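Local coordinates for D-isomer specific 2-hydroxyacid dehydrogenase NAD-binding (Xanthobacter autotrophicus, PDB 4XA8), which probably acts as an NAD(P)-dependent oxidoreductase of the D-isomer specific 2-hydroxyacid dehydrogenase family, at residues A[56-61]-A[281-286]; A[112-117]-A[229-234]; A[123-128]-A[133-138]; A[148-153]-A[193-198]; A[158-163]-A[168-173]. All blocks are in the same frame, centred on the assembly; numbering follows the deposited sequence. Where two conformers were deposited one is given.

Contact 1 (A[56-61]-A[281-286])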
# COMPACT_ATOMS: atom_id res chain seq x y z
N LEU A 56 25.76 -3.12 -20.57
CA LEU A 56 24.51 -2.88 -19.87
C LEU A 56 24.86 -2.57 -18.43
O LEU A 56 25.37 -3.44 -17.72
CB LEU A 56 23.62 -4.12 -19.97
CG LEU A 56 22.31 -4.12 -19.17
CD1 LEU A 56 21.43 -3.02 -19.70
CD2 LEU A 56 21.66 -5.49 -19.31
N VAL A 57 24.65 -1.34 -18.00
CA VAL A 57 25.24 -0.88 -16.75
C VAL A 57 24.35 0.02 -15.90
O VAL A 57 23.47 0.75 -16.41
CB VAL A 57 26.55 -0.08 -17.01
CG1 VAL A 57 27.58 -0.89 -17.76
CG2 VAL A 57 26.24 1.21 -17.75
N TRP A 58 24.63 0.01 -14.59
CA TRP A 58 24.17 1.06 -13.68
C TRP A 58 25.35 1.59 -12.82
O TRP A 58 26.00 0.84 -12.09
CB TRP A 58 23.03 0.57 -12.80
CG TRP A 58 22.46 1.63 -11.91
CD1 TRP A 58 22.79 1.87 -10.61
CD2 TRP A 58 21.49 2.63 -12.27
NE1 TRP A 58 22.06 2.92 -10.11
CE2 TRP A 58 21.27 3.42 -11.12
CE3 TRP A 58 20.81 2.95 -13.45
CZ2 TRP A 58 20.36 4.49 -11.10
CZ3 TRP A 58 19.91 4.02 -13.44
CH2 TRP A 58 19.69 4.77 -12.27
N LYS A 59 25.63 2.88 -12.96
CA LYS A 59 26.72 3.56 -12.21
C LYS A 59 28.01 2.74 -12.03
O LYS A 59 28.43 2.48 -10.91
CB LYS A 59 26.20 4.02 -10.86
CG LYS A 59 25.07 5.01 -11.01
CD LYS A 59 24.86 5.79 -9.71
CE LYS A 59 23.44 6.29 -9.58
NZ LYS A 59 23.00 6.21 -8.16
N PRO A 60 28.64 2.31 -13.15
CA PRO A 60 29.80 1.44 -13.08
C PRO A 60 30.97 2.19 -12.47
O PRO A 60 30.90 3.41 -12.34
CB PRO A 60 30.06 1.05 -14.55
CG PRO A 60 29.47 2.15 -15.35
CD PRO A 60 28.27 2.62 -14.56
N PRO A 61 32.03 1.45 -12.06
CA PRO A 61 33.16 2.05 -11.39
C PRO A 61 33.88 3.06 -12.30
O PRO A 61 33.86 2.91 -13.53
CB PRO A 61 34.09 0.85 -11.07
CG PRO A 61 33.29 -0.37 -11.32
CD PRO A 61 32.24 0.01 -12.31
N THR A 281 13.44 0.97 1.32
CA THR A 281 13.20 0.04 0.24
C THR A 281 14.35 0.11 -0.78
O THR A 281 14.81 1.19 -1.16
CB THR A 281 11.82 0.20 -0.44
OG1 THR A 281 11.61 1.51 -1.00
CG2 THR A 281 10.63 -0.13 0.56
N PRO A 282 14.78 -1.03 -1.29
CA PRO A 282 15.98 -0.88 -2.09
C PRO A 282 15.68 -0.79 -3.58
O PRO A 282 15.78 -1.80 -4.28
CB PRO A 282 16.78 -2.14 -1.73
CG PRO A 282 15.78 -3.12 -1.21
CD PRO A 282 14.47 -2.44 -1.02
N HIS A 283 15.35 0.41 -4.08
CA HIS A 283 15.08 0.60 -5.51
C HIS A 283 13.98 -0.23 -6.10
O HIS A 283 14.13 -0.81 -7.18
CB HIS A 283 16.36 0.29 -6.29
CG HIS A 283 17.13 1.51 -6.63
ND1 HIS A 283 17.86 1.63 -7.79
CD2 HIS A 283 17.27 2.69 -5.97
CE1 HIS A 283 18.42 2.82 -7.83
NE2 HIS A 283 18.07 3.49 -6.75
N LEU A 284 12.87 -0.30 -5.41
CA LEU A 284 11.74 -1.08 -5.83
C LEU A 284 10.78 -0.34 -6.73
O LEU A 284 9.96 -0.96 -7.39
CB LEU A 284 10.92 -1.53 -4.62
CG LEU A 284 11.68 -2.35 -3.59
CD1 LEU A 284 10.66 -2.74 -2.51
CD2 LEU A 284 12.33 -3.56 -4.22
N ALA A 285 10.81 0.99 -6.71
CA ALA A 285 9.74 1.72 -7.42
C ALA A 285 9.95 1.65 -8.93
O ALA A 285 9.01 1.61 -9.69
CB ALA A 285 9.73 3.16 -6.98
N SER A 286 11.21 1.68 -9.32
CA SER A 286 11.64 1.92 -10.69
C SER A 286 12.53 0.77 -11.22
O SER A 286 13.33 0.98 -12.15
CB SER A 286 12.46 3.23 -10.70
OG SER A 286 13.42 3.20 -9.62
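W58 and H283 meet through their rings, which carry the whole contact. The benzo side of the indole comes nearest: W58 CZ2 lies 4.2 Å from H283 CE1. Seen from the imidazole, that carbon sits at the ring edge, close to its plane; seen from the indole, the approach is slanted. The planes are inclined at 76°, and the centroid of the five-membered ring of W58 is 6.0 Å from that of H283, an oblique aromatic pair. W58 CG stands anti to the backbone N (chi1 -176°), which sends the indole toward the loop 281-286. K59 CG lies over the rim of one indole face, 3.8 Å above its plane. The segments come from two domains of a D-2-hydroxyacid dehydrogenase fold: 56-61 carries the end of strand 52-57 of the five-stranded parallel sheet, and 281-286 is a loop after strand 278-280, at the edge of the seven-stranded Rossmann sheet. This small surface touch bridges them. On the Rossmann side, D259 fixes the loop through T281 OG1 and the backbone N of L284 and A285. A285, S286 and D259 contact NADPH in a structure of this protein.

Contact 2 (A[112-117]-A[229-234]); sequences LFCVLR and KFINVA
Two residues before I231, which meets C114 and V115 across this contact, K229 NZ is gripped three ways: by salt bridges to D121 OD1 and E255 OE1 and by a hydrogen bond to H118 O. The touching itself is apolar. I231 CD1 rests 3.7 Å from C114 CB, and on the other branch I231 CG2 lies 3.9 Å from the same C114 CB, so the isoleucine straddles the cysteine's beta carbon. I231 CG1 lies anti to the carbonyl carbon (chi1 -65°), which carries CD1 on to V115; there V115 CG2 is 3.9 Å away from I231 CD1, and the two side chains meet at about a right angle. At the end of the strand, N232 OD1 accepts from A234 N at 3.2 Å in an Asx turn; the bond is nearly straight at 167°, though the donor stands well above the carbonyl plane. This turn shapes the backbone at V233 and A234, both NADPH-contacting residues in a structure of this protein. Helix 103-119 thus packs over strand 228-232 of the Rossmann sheet, with C114 also reaching T257 of strand 253-258, V115 reaching V203 of strand 201-204, and L112, F113 and L116 packing against the second subunit.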
# COMPACT_ATOMS: atom_id res chain seq x y z
N LEU A 112 1.25 4.75 -4.66
CA LEU A 112 -0.02 4.58 -3.94
C LEU A 112 0.17 3.74 -2.69
O LEU A 112 -0.36 4.07 -1.62
CB LEU A 112 -1.04 3.93 -4.88
CG LEU A 112 -2.43 3.73 -4.31
CD1 LEU A 112 -3.09 5.06 -3.90
CD2 LEU A 112 -3.25 3.08 -5.41
N PHE A 113 0.93 2.66 -2.80
CA PHE A 113 1.28 1.88 -1.60
C PHE A 113 1.92 2.75 -0.51
O PHE A 113 1.52 2.69 0.65
CB PHE A 113 2.23 0.71 -1.96
CG PHE A 113 3.03 0.21 -0.78
CD1 PHE A 113 2.46 -0.62 0.16
CD2 PHE A 113 4.34 0.61 -0.61
CE1 PHE A 113 3.21 -1.04 1.27
CE2 PHE A 113 5.09 0.21 0.50
CZ PHE A 113 4.52 -0.60 1.44
N CYS A 114 2.92 3.58 -0.88
CA CYS A 114 3.64 4.39 0.12
C CYS A 114 2.72 5.47 0.75
O CYS A 114 2.70 5.67 1.96
CB CYS A 114 4.81 5.12 -0.54
SG CYS A 114 6.12 4.08 -1.12
N VAL A 115 1.91 6.12 -0.10
CA VAL A 115 0.97 7.14 0.38
C VAL A 115 -0.06 6.49 1.31
O VAL A 115 -0.31 7.04 2.41
CB VAL A 115 0.30 7.88 -0.75
CG1 VAL A 115 -0.84 8.77 -0.24
CG2 VAL A 115 1.33 8.69 -1.48
N LEU A 116 -0.60 5.33 0.92
CA LEU A 116 -1.65 4.68 1.77
C LEU A 116 -1.06 4.19 3.11
O LEU A 116 -1.70 4.28 4.18
CB LEU A 116 -2.33 3.51 1.04
CG LEU A 116 -3.22 3.85 -0.16
CD1 LEU A 116 -3.59 2.62 -0.98
CD2 LEU A 116 -4.42 4.53 0.40
N ARG A 117 0.16 3.71 3.04
CA ARG A 117 0.83 3.20 4.21
C ARG A 117 0.95 4.37 5.25
O ARG A 117 0.66 4.19 6.43
CB ARG A 117 2.16 2.60 3.82
CG ARG A 117 3.13 2.21 4.91
CD ARG A 117 4.43 1.52 4.41
NE ARG A 117 5.14 1.13 5.62
CZ ARG A 117 5.93 1.92 6.32
NH1 ARG A 117 6.18 3.15 5.91
NH2 ARG A 117 6.44 1.50 7.48
N LYS A 229 4.94 13.63 6.58
CA LYS A 229 5.38 12.30 6.15
C LYS A 229 6.01 12.39 4.74
O LYS A 229 5.44 12.99 3.84
CB LYS A 229 4.20 11.35 6.19
CG LYS A 229 3.63 11.34 7.63
CD LYS A 229 2.19 10.95 7.74
CE LYS A 229 1.77 10.67 9.19
NZ LYS A 229 1.17 9.29 9.26
N PHE A 230 7.21 11.83 4.59
CA PHE A 230 8.09 12.09 3.43
C PHE A 230 8.39 10.78 2.67
O PHE A 230 8.83 9.79 3.27
CB PHE A 230 9.37 12.70 3.98
CG PHE A 230 10.31 13.22 2.95
CD1 PHE A 230 11.28 12.39 2.41
CD2 PHE A 230 10.26 14.55 2.54
CE1 PHE A 230 12.18 12.86 1.47
CE2 PHE A 230 11.18 15.03 1.61
CZ PHE A 230 12.13 14.18 1.08
N ILE A 231 8.13 10.77 1.36
CA ILE A 231 8.33 9.62 0.50
C ILE A 231 9.29 10.06 -0.64
O ILE A 231 9.01 11.06 -1.31
CB ILE A 231 7.03 9.17 -0.12
CG1 ILE A 231 6.08 8.69 0.96
CG2 ILE A 231 7.25 8.07 -1.17
CD1 ILE A 231 4.65 8.65 0.50
N ASN A 232 10.38 9.32 -0.83
CA ASN A 232 11.35 9.64 -1.94
C ASN A 232 11.49 8.48 -2.89
O ASN A 232 11.96 7.41 -2.48
CB ASN A 232 12.72 9.98 -1.43
CG ASN A 232 13.59 10.61 -2.51
OD1 ASN A 232 13.10 10.94 -3.59
ND2 ASN A 232 14.87 10.76 -2.21
N VAL A 233 11.01 8.67 -4.13
CA VAL A 233 11.13 7.65 -5.18
C VAL A 233 11.87 8.24 -6.41
O VAL A 233 11.88 7.61 -7.45
CB VAL A 233 9.77 7.05 -5.60
CG1 VAL A 233 9.15 6.24 -4.43
CG2 VAL A 233 8.80 8.14 -6.03
N ALA A 234 12.50 9.39 -6.29
CA ALA A 234 13.13 10.02 -7.46
C ALA A 234 14.57 9.56 -7.52
O ALA A 234 14.89 8.61 -8.18
CB ALA A 234 13.08 11.53 -7.36

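Contact 3 (A[123-128]-A[133-138]); sequences PTFERA and RWHYVH
The imidazole of H135 has the methyl of T124 over one face and F125 at its edge: T124 CG2 is 3.4 Å from H135 NE2, in a CH-pi contact, while F125 CE1 approaches H135 CD2 to 3.6 Å. H135 CG stands anti to the backbone N (chi1 -170°), which carries the ring over to the helix. The two rings form an offset edge-to-face pair with planes at 71°, the edge of H135 being turned toward the face of F125. H135 O lies in the F125 plane, 3.6 Å from F125 CE1, and farther round that ring V137 CG1 is 3.7 Å from F125 CZ. A128 CB lies over one face of the R133 guanidinium, toward its rim, 3.8 Å from R133 NH2. R133 NH1 donates to H135 ND1 at 3.1 Å, in the imidazole plane but bent (139°). Here the chain leaves helix 122-130 and doubles back along it, making an arm on which F125 and W134 pack against P282 of the second subunit and Y136 OH bonds to A15 O of that subunit. With an alanine here in place of H135, the T124 methyl and the F125 ring would probably lose their imidazole partner, and R133 NH1 this acceptor. R133 is held elsewhere too: its NE forms a salt bridge with E131, its backbone N makes a nearly straight 3.0 Å bond to A128 O, and a water joins R133 NH2 to T124 O.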
# COMPACT_ATOMS: atom_id res chain seq x y z
N PRO A 123 2.82 2.61 9.99
CA PRO A 123 4.03 2.48 10.83
C PRO A 123 3.74 2.40 12.34
O PRO A 123 4.38 1.60 13.06
CB PRO A 123 4.86 3.72 10.44
CG PRO A 123 4.42 3.99 9.01
CD PRO A 123 2.95 3.66 8.97
N THR A 124 2.72 3.14 12.79
CA THR A 124 2.29 3.09 14.17
C THR A 124 1.69 1.72 14.54
O THR A 124 2.00 1.15 15.60
CB THR A 124 1.31 4.22 14.40
OG1 THR A 124 2.03 5.42 14.19
CG2 THR A 124 0.71 4.18 15.79
N PHE A 125 0.84 1.20 13.68
CA PHE A 125 0.30 -0.15 13.85
C PHE A 125 1.33 -1.25 13.82
O PHE A 125 1.20 -2.21 14.57
CB PHE A 125 -0.85 -0.41 12.87
CG PHE A 125 -2.00 0.50 13.09
CD1 PHE A 125 -2.78 0.39 14.25
CD2 PHE A 125 -2.31 1.48 12.20
CE1 PHE A 125 -3.85 1.26 14.47
CE2 PHE A 125 -3.34 2.38 12.42
CZ PHE A 125 -4.13 2.26 13.55
N GLU A 126 2.35 -1.14 12.97
CA GLU A 126 3.41 -2.14 12.88
C GLU A 126 4.14 -2.17 14.22
O GLU A 126 4.46 -3.26 14.72
CB GLU A 126 4.46 -1.83 11.73
CG GLU A 126 4.01 -2.06 10.31
CD GLU A 126 4.91 -1.37 9.24
OE1 GLU A 126 6.09 -1.07 9.48
OE2 GLU A 126 4.41 -1.10 8.13
N ARG A 127 4.40 -0.99 14.80
CA ARG A 127 5.06 -0.84 16.10
C ARG A 127 4.21 -1.49 17.20
O ARG A 127 4.70 -2.20 18.06
CB ARG A 127 5.23 0.68 16.36
CG ARG A 127 5.83 1.16 17.66
CD ARG A 127 6.18 2.67 17.49
NE ARG A 127 6.66 2.95 16.12
CZ ARG A 127 6.27 3.97 15.35
NH1 ARG A 127 5.40 4.88 15.78
NH2 ARG A 127 6.81 4.12 14.14
N ALA A 128 2.92 -1.17 17.17
CA ALA A 128 1.95 -1.69 18.15
C ALA A 128 1.91 -3.25 18.18
O ALA A 128 1.90 -3.89 19.27
CB ALA A 128 0.58 -1.11 17.87
N ARG A 133 0.01 -4.98 21.27
CA ARG A 133 -1.13 -4.16 21.67
C ARG A 133 -1.99 -3.69 20.51
O ARG A 133 -1.52 -3.41 19.43
CB ARG A 133 -0.69 -2.99 22.55
CG ARG A 133 -0.14 -1.83 21.81
CD ARG A 133 0.48 -0.74 22.71
NE ARG A 133 0.90 0.24 21.75
CZ ARG A 133 0.11 1.14 21.18
NH1 ARG A 133 -1.19 1.33 21.56
NH2 ARG A 133 0.65 1.88 20.26
N TRP A 134 -3.28 -3.59 20.80
CA TRP A 134 -4.30 -3.14 19.88
C TRP A 134 -4.39 -1.59 20.01
O TRP A 134 -4.73 -1.06 21.09
CB TRP A 134 -5.58 -3.81 20.32
CG TRP A 134 -6.73 -3.55 19.44
CD1 TRP A 134 -7.57 -2.48 19.48
CD2 TRP A 134 -7.25 -4.44 18.44
NE1 TRP A 134 -8.55 -2.61 18.55
CE2 TRP A 134 -8.38 -3.81 17.89
CE3 TRP A 134 -6.85 -5.68 17.94
CZ2 TRP A 134 -9.11 -4.37 16.85
CZ3 TRP A 134 -7.59 -6.25 16.90
CH2 TRP A 134 -8.70 -5.61 16.36
N HIS A 135 -3.98 -0.92 18.93
CA HIS A 135 -3.87 0.53 18.87
C HIS A 135 -5.15 1.19 18.38
O HIS A 135 -5.75 0.72 17.43
CB HIS A 135 -2.74 0.93 17.91
CG HIS A 135 -2.40 2.38 17.96
ND1 HIS A 135 -1.93 2.99 19.09
CD2 HIS A 135 -2.51 3.36 17.04
CE1 HIS A 135 -1.76 4.28 18.87
NE2 HIS A 135 -2.11 4.53 17.64
N TYR A 136 -5.55 2.27 19.05
CA TYR A 136 -6.73 3.09 18.63
C TYR A 136 -6.27 4.46 18.05
O TYR A 136 -5.55 5.21 18.72
CB TYR A 136 -7.63 3.35 19.85
CG TYR A 136 -8.17 2.12 20.51
CD1 TYR A 136 -7.48 1.48 21.53
CD2 TYR A 136 -9.40 1.60 20.13
CE1 TYR A 136 -7.99 0.34 22.12
CE2 TYR A 136 -9.91 0.48 20.71
CZ TYR A 136 -9.21 -0.18 21.68
OH TYR A 136 -9.77 -1.30 22.24
N VAL A 137 -6.64 4.77 16.81
CA VAL A 137 -6.37 6.10 16.22
C VAL A 137 -7.67 6.75 15.86
O VAL A 137 -8.66 6.08 15.64
CB VAL A 137 -5.49 6.12 14.94
CG1 VAL A 137 -4.12 5.52 15.22
CG2 VAL A 137 -6.15 5.42 13.75
N HIS A 138 -7.64 8.07 15.77
CA HIS A 138 -8.80 8.85 15.41
C HIS A 138 -9.00 8.67 13.90
O HIS A 138 -8.06 8.83 13.13
CB HIS A 138 -8.57 10.30 15.87
CG HIS A 138 -8.27 10.40 17.35
ND1 HIS A 138 -9.21 10.16 18.33
CD2 HIS A 138 -7.11 10.66 18.01
CE1 HIS A 138 -8.67 10.30 19.52
NE2 HIS A 138 -7.39 10.59 19.36
O HOH W 1 2.68 2.03 18.22

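Contact 4 (A[148-153]-A[193-198]); sequences GVLGLG and PGFLAG
This is a buried helix-on-sheet contact in which one aromatic side chain, F195 of helix 192-197, presses on G148, V149 and L150 of strand 146-150, an inner strand of the parallel sheet. The axes of the short segments approach to 9.4 Å, at 137° between their directions, and no hydrogen bond crosses the interface. F195 CG lies anti to the backbone N (chi1 163°), which aims the far end of the ring at the strand. F195 CZ settles over the bare backbone, 3.6 Å from G148 CA and 3.6 Å from V149 O, while on one flank F195 CE2 lies 3.8 Å from L150 CD1. Glycine makes the close approach possible: a beta carbon on G148 would fall 2.9 Å from F195 CZ, too near to be tolerated. In the Rossmann fold this strand leads into the dinucleotide-binding turn, and G151 and G153, with G156, fit the GxGxxG pattern expected of this turn; L152 and G156 contact NADPH in a structure of this protein. G151 adopts backbone angles at which any beta carbon would jam against the preceding carbonyl O, and G153 occupies the N-cap position of helix 154-165. V149 turns its side chain away from F195, onto A160 and L163 of that helix, so the strand is covered by one helix on each face. The F195 ring also meets that of W173 on the adjacent strand, with planes at about 45°, and F195 O accepts from R171 NH1 and S199 OG.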
# COMPACT_ATOMS: atom_id res chain seq x y z
N GLY A 148 1.00 15.89 -1.46
CA GLY A 148 1.68 16.71 -2.43
C GLY A 148 2.63 15.84 -3.24
O GLY A 148 3.53 15.19 -2.68
N VAL A 149 2.50 15.89 -4.56
CA VAL A 149 3.48 15.22 -5.46
C VAL A 149 4.44 16.29 -6.05
O VAL A 149 3.98 17.20 -6.77
CB VAL A 149 2.72 14.49 -6.59
CG1 VAL A 149 3.67 13.77 -7.55
CG2 VAL A 149 1.76 13.50 -6.03
N LEU A 150 5.72 16.22 -5.69
CA LEU A 150 6.75 17.14 -6.14
C LEU A 150 7.34 16.58 -7.43
O LEU A 150 8.11 15.63 -7.41
CB LEU A 150 7.79 17.32 -5.02
CG LEU A 150 8.90 18.30 -5.22
CD1 LEU A 150 8.39 19.73 -5.10
CD2 LEU A 150 9.98 18.04 -4.19
N GLY A 151 6.95 17.15 -8.56
CA GLY A 151 7.40 16.75 -9.90
C GLY A 151 6.23 16.21 -10.67
O GLY A 151 5.58 15.29 -10.19
N LEU A 152 5.90 16.83 -11.83
CA LEU A 152 4.74 16.36 -12.61
C LEU A 152 5.07 16.08 -14.05
O LEU A 152 4.32 16.45 -14.96
CB LEU A 152 3.58 17.35 -12.54
CG LEU A 152 2.96 17.65 -11.17
CD1 LEU A 152 1.98 18.83 -11.32
CD2 LEU A 152 2.24 16.43 -10.59
N GLY A 153 6.21 15.43 -14.25
CA GLY A 153 6.57 14.78 -15.51
C GLY A 153 5.72 13.55 -15.72
O GLY A 153 4.74 13.37 -15.03
N PRO A 193 7.36 27.06 -1.44
CA PRO A 193 7.06 27.08 -0.02
C PRO A 193 5.60 26.87 0.34
O PRO A 193 5.34 26.08 1.22
CB PRO A 193 7.54 28.47 0.43
CG PRO A 193 8.64 28.78 -0.52
CD PRO A 193 8.12 28.26 -1.84
N GLY A 194 4.66 27.53 -0.34
CA GLY A 194 3.24 27.34 -0.03
C GLY A 194 2.78 25.92 -0.39
O GLY A 194 1.97 25.33 0.32
N PHE A 195 3.32 25.35 -1.47
CA PHE A 195 3.01 23.96 -1.87
C PHE A 195 3.42 22.99 -0.76
O PHE A 195 2.62 22.12 -0.36
CB PHE A 195 3.70 23.55 -3.19
CG PHE A 195 3.76 22.04 -3.43
CD1 PHE A 195 2.66 21.38 -3.95
CD2 PHE A 195 4.91 21.29 -3.17
CE1 PHE A 195 2.68 20.00 -4.15
CE2 PHE A 195 4.94 19.90 -3.40
CZ PHE A 195 3.81 19.28 -3.89
N LEU A 196 4.65 23.14 -0.27
CA LEU A 196 5.15 22.28 0.81
C LEU A 196 4.41 22.51 2.14
O LEU A 196 4.12 21.54 2.86
CB LEU A 196 6.64 22.52 1.03
CG LEU A 196 7.53 22.05 -0.14
CD1 LEU A 196 8.96 22.60 0.00
CD2 LEU A 196 7.53 20.56 -0.28
N ALA A 197 4.16 23.78 2.50
CA ALA A 197 3.52 24.07 3.79
C ALA A 197 2.15 23.43 3.93
O ALA A 197 1.71 23.16 5.06
CB ALA A 197 3.42 25.58 4.00
N GLY A 198 1.45 23.19 2.82
CA GLY A 198 0.11 22.55 2.92
C GLY A 198 0.10 21.05 2.63
O GLY A 198 -0.97 20.44 2.50

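Contact 5 (A[158-163]-A[168-173]); sequences AAALEL and FDVRGW
V170 supplies the apolar contacts, one methyl for each of A160 and L163 of helix 154-165. Its CG2 packs 3.8 Å from L163 CB, and V170 CG1, which stands anti to the backbone N (chi1 -178°), lies a looser 4.2 Å from A160 CB. A second group of contacts sets carbon against the helix backbone. V170 CG1 is 3.7 Å from A160 O, V170 CG2 is 3.7 Å from L163 C, and at the same carbonyl F168 CD2 comes 3.7 Å from L163 O, which lies at the edge of the phenyl ring close to its plane. No hydrogen bond joins the two segments. Cutting V170 back to an alanine is likely to leave A160 and L163 without the two methyls that meet them, and the helix less closely seated on the strand. Around this core, L163 also packs on V147 and V149, and F168 on L116 and A119 of helix 103-119, while E162 forms a salt bridge with R165 of the second subunit. Strand 146-150, helix 154-165 and strand 169-174 make up a beta-alpha-beta crossover, the unit with which a Rossmann nucleotide-binding domain classically begins.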
# COMPACT_ATOMS: atom_id res chain seq x y z
N ALA A 158 1.19 10.86 -13.64
CA ALA A 158 0.40 9.62 -13.52
C ALA A 158 0.13 9.22 -12.06
O ALA A 158 -1.01 8.77 -11.71
CB ALA A 158 1.05 8.46 -14.26
N ALA A 159 1.14 9.39 -11.20
CA ALA A 159 0.94 9.06 -9.77
C ALA A 159 -0.05 10.03 -9.15
O ALA A 159 -0.98 9.63 -8.39
CB ALA A 159 2.28 9.13 -9.04
N ALA A 160 0.07 11.32 -9.45
CA ALA A 160 -0.90 12.30 -8.91
C ALA A 160 -2.38 12.05 -9.33
O ALA A 160 -3.29 12.11 -8.50
CB ALA A 160 -0.48 13.71 -9.21
N LEU A 161 -2.60 11.71 -10.59
CA LEU A 161 -3.93 11.33 -11.08
C LEU A 161 -4.45 10.09 -10.37
O LEU A 161 -5.66 10.02 -10.00
CB LEU A 161 -3.93 11.04 -12.59
CG LEU A 161 -3.74 12.27 -13.49
CD1 LEU A 161 -3.41 11.84 -14.93
CD2 LEU A 161 -4.96 13.15 -13.40
N GLU A 162 -3.59 9.10 -10.15
CA GLU A 162 -4.02 7.86 -9.46
C GLU A 162 -4.39 8.13 -8.01
O GLU A 162 -5.38 7.61 -7.50
CB GLU A 162 -2.96 6.76 -9.51
CG GLU A 162 -3.46 5.40 -8.96
CD GLU A 162 -4.66 4.80 -9.70
OE1 GLU A 162 -4.81 5.00 -10.93
OE2 GLU A 162 -5.47 4.09 -9.03
N LEU A 163 -3.58 8.93 -7.33
CA LEU A 163 -3.90 9.35 -5.95
C LEU A 163 -5.24 10.07 -5.81
O LEU A 163 -6.01 9.84 -4.86
CB LEU A 163 -2.78 10.21 -5.41
CG LEU A 163 -1.45 9.55 -5.08
CD1 LEU A 163 -0.37 10.58 -4.81
CD2 LEU A 163 -1.57 8.61 -3.90
N PHE A 168 -8.02 11.53 -1.85
CA PHE A 168 -7.13 12.45 -1.14
C PHE A 168 -7.22 13.88 -1.68
O PHE A 168 -7.64 14.09 -2.83
CB PHE A 168 -5.67 11.97 -1.24
CG PHE A 168 -5.43 10.65 -0.55
CD1 PHE A 168 -5.55 10.57 0.80
CD2 PHE A 168 -5.14 9.49 -1.27
CE1 PHE A 168 -5.35 9.37 1.48
CE2 PHE A 168 -4.94 8.26 -0.62
CZ PHE A 168 -5.05 8.20 0.76
N ASP A 169 -6.87 14.85 -0.84
CA ASP A 169 -6.71 16.23 -1.32
C ASP A 169 -5.31 16.34 -1.99
O ASP A 169 -4.30 16.62 -1.31
CB ASP A 169 -6.87 17.19 -0.13
CG ASP A 169 -6.81 18.66 -0.53
OD1 ASP A 169 -6.50 19.00 -1.69
OD2 ASP A 169 -7.02 19.47 0.38
N VAL A 170 -5.25 16.03 -3.29
CA VAL A 170 -3.97 15.85 -4.00
C VAL A 170 -3.52 17.18 -4.61
O VAL A 170 -4.29 17.87 -5.27
CB VAL A 170 -4.03 14.73 -5.05
CG1 VAL A 170 -2.69 14.50 -5.75
CG2 VAL A 170 -4.51 13.44 -4.44
N ARG A 171 -2.27 17.55 -4.31
CA ARG A 171 -1.65 18.71 -4.92
C ARG A 171 -0.43 18.27 -5.68
O ARG A 171 0.12 17.24 -5.37
CB ARG A 171 -1.35 19.82 -3.86
CG ARG A 171 -0.77 19.30 -2.55
CD ARG A 171 -0.30 20.39 -1.56
NE ARG A 171 -1.42 21.21 -1.21
CZ ARG A 171 -1.41 22.44 -0.75
NH1 ARG A 171 -0.31 23.13 -0.42
NH2 ARG A 171 -2.59 22.98 -0.57
N GLY A 172 0.01 19.05 -6.66
CA GLY A 172 1.24 18.77 -7.33
C GLY A 172 2.02 20.07 -7.54
O GLY A 172 1.44 21.18 -7.57
N TRP A 173 3.31 19.89 -7.74
CA TRP A 173 4.24 20.97 -8.05
C TRP A 173 5.07 20.66 -9.25
O TRP A 173 5.57 19.53 -9.43
CB TRP A 173 5.17 21.27 -6.85
CG TRP A 173 6.03 22.45 -7.12
CD1 TRP A 173 5.72 23.76 -6.87
CD2 TRP A 173 7.31 22.46 -7.77
NE1 TRP A 173 6.73 24.57 -7.28
CE2 TRP A 173 7.73 23.82 -7.84
CE3 TRP A 173 8.15 21.46 -8.28
CZ2 TRP A 173 8.94 24.23 -8.44
CZ3 TRP A 173 9.39 21.86 -8.88
CH2 TRP A 173 9.78 23.23 -8.94

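Contacts 2, 4 and 5 lie on the seven-stranded sheet of the NAD-binding domain, with centres 10 to 14 Å apart. Contact 5 falls within contact 4 in sequence, and strands 146-150 and 169-174 pair through a probable hydrogen bond from V149 N to R171 O. Contacts 2 and 5 meet where V115 and L116 pack on L163 and F168. Contact 3, which closes before contact 4 opens, is tied to contact 2 by the R117–E126 salt bridge. Of the five, contact 1 joins the two domains; its A285 touches V233 of contact 2. Contacts 1, 2, 3 and 5 reach the second subunit, where F125 packs on the partner's P282, connecting cofactor side and dimer interface.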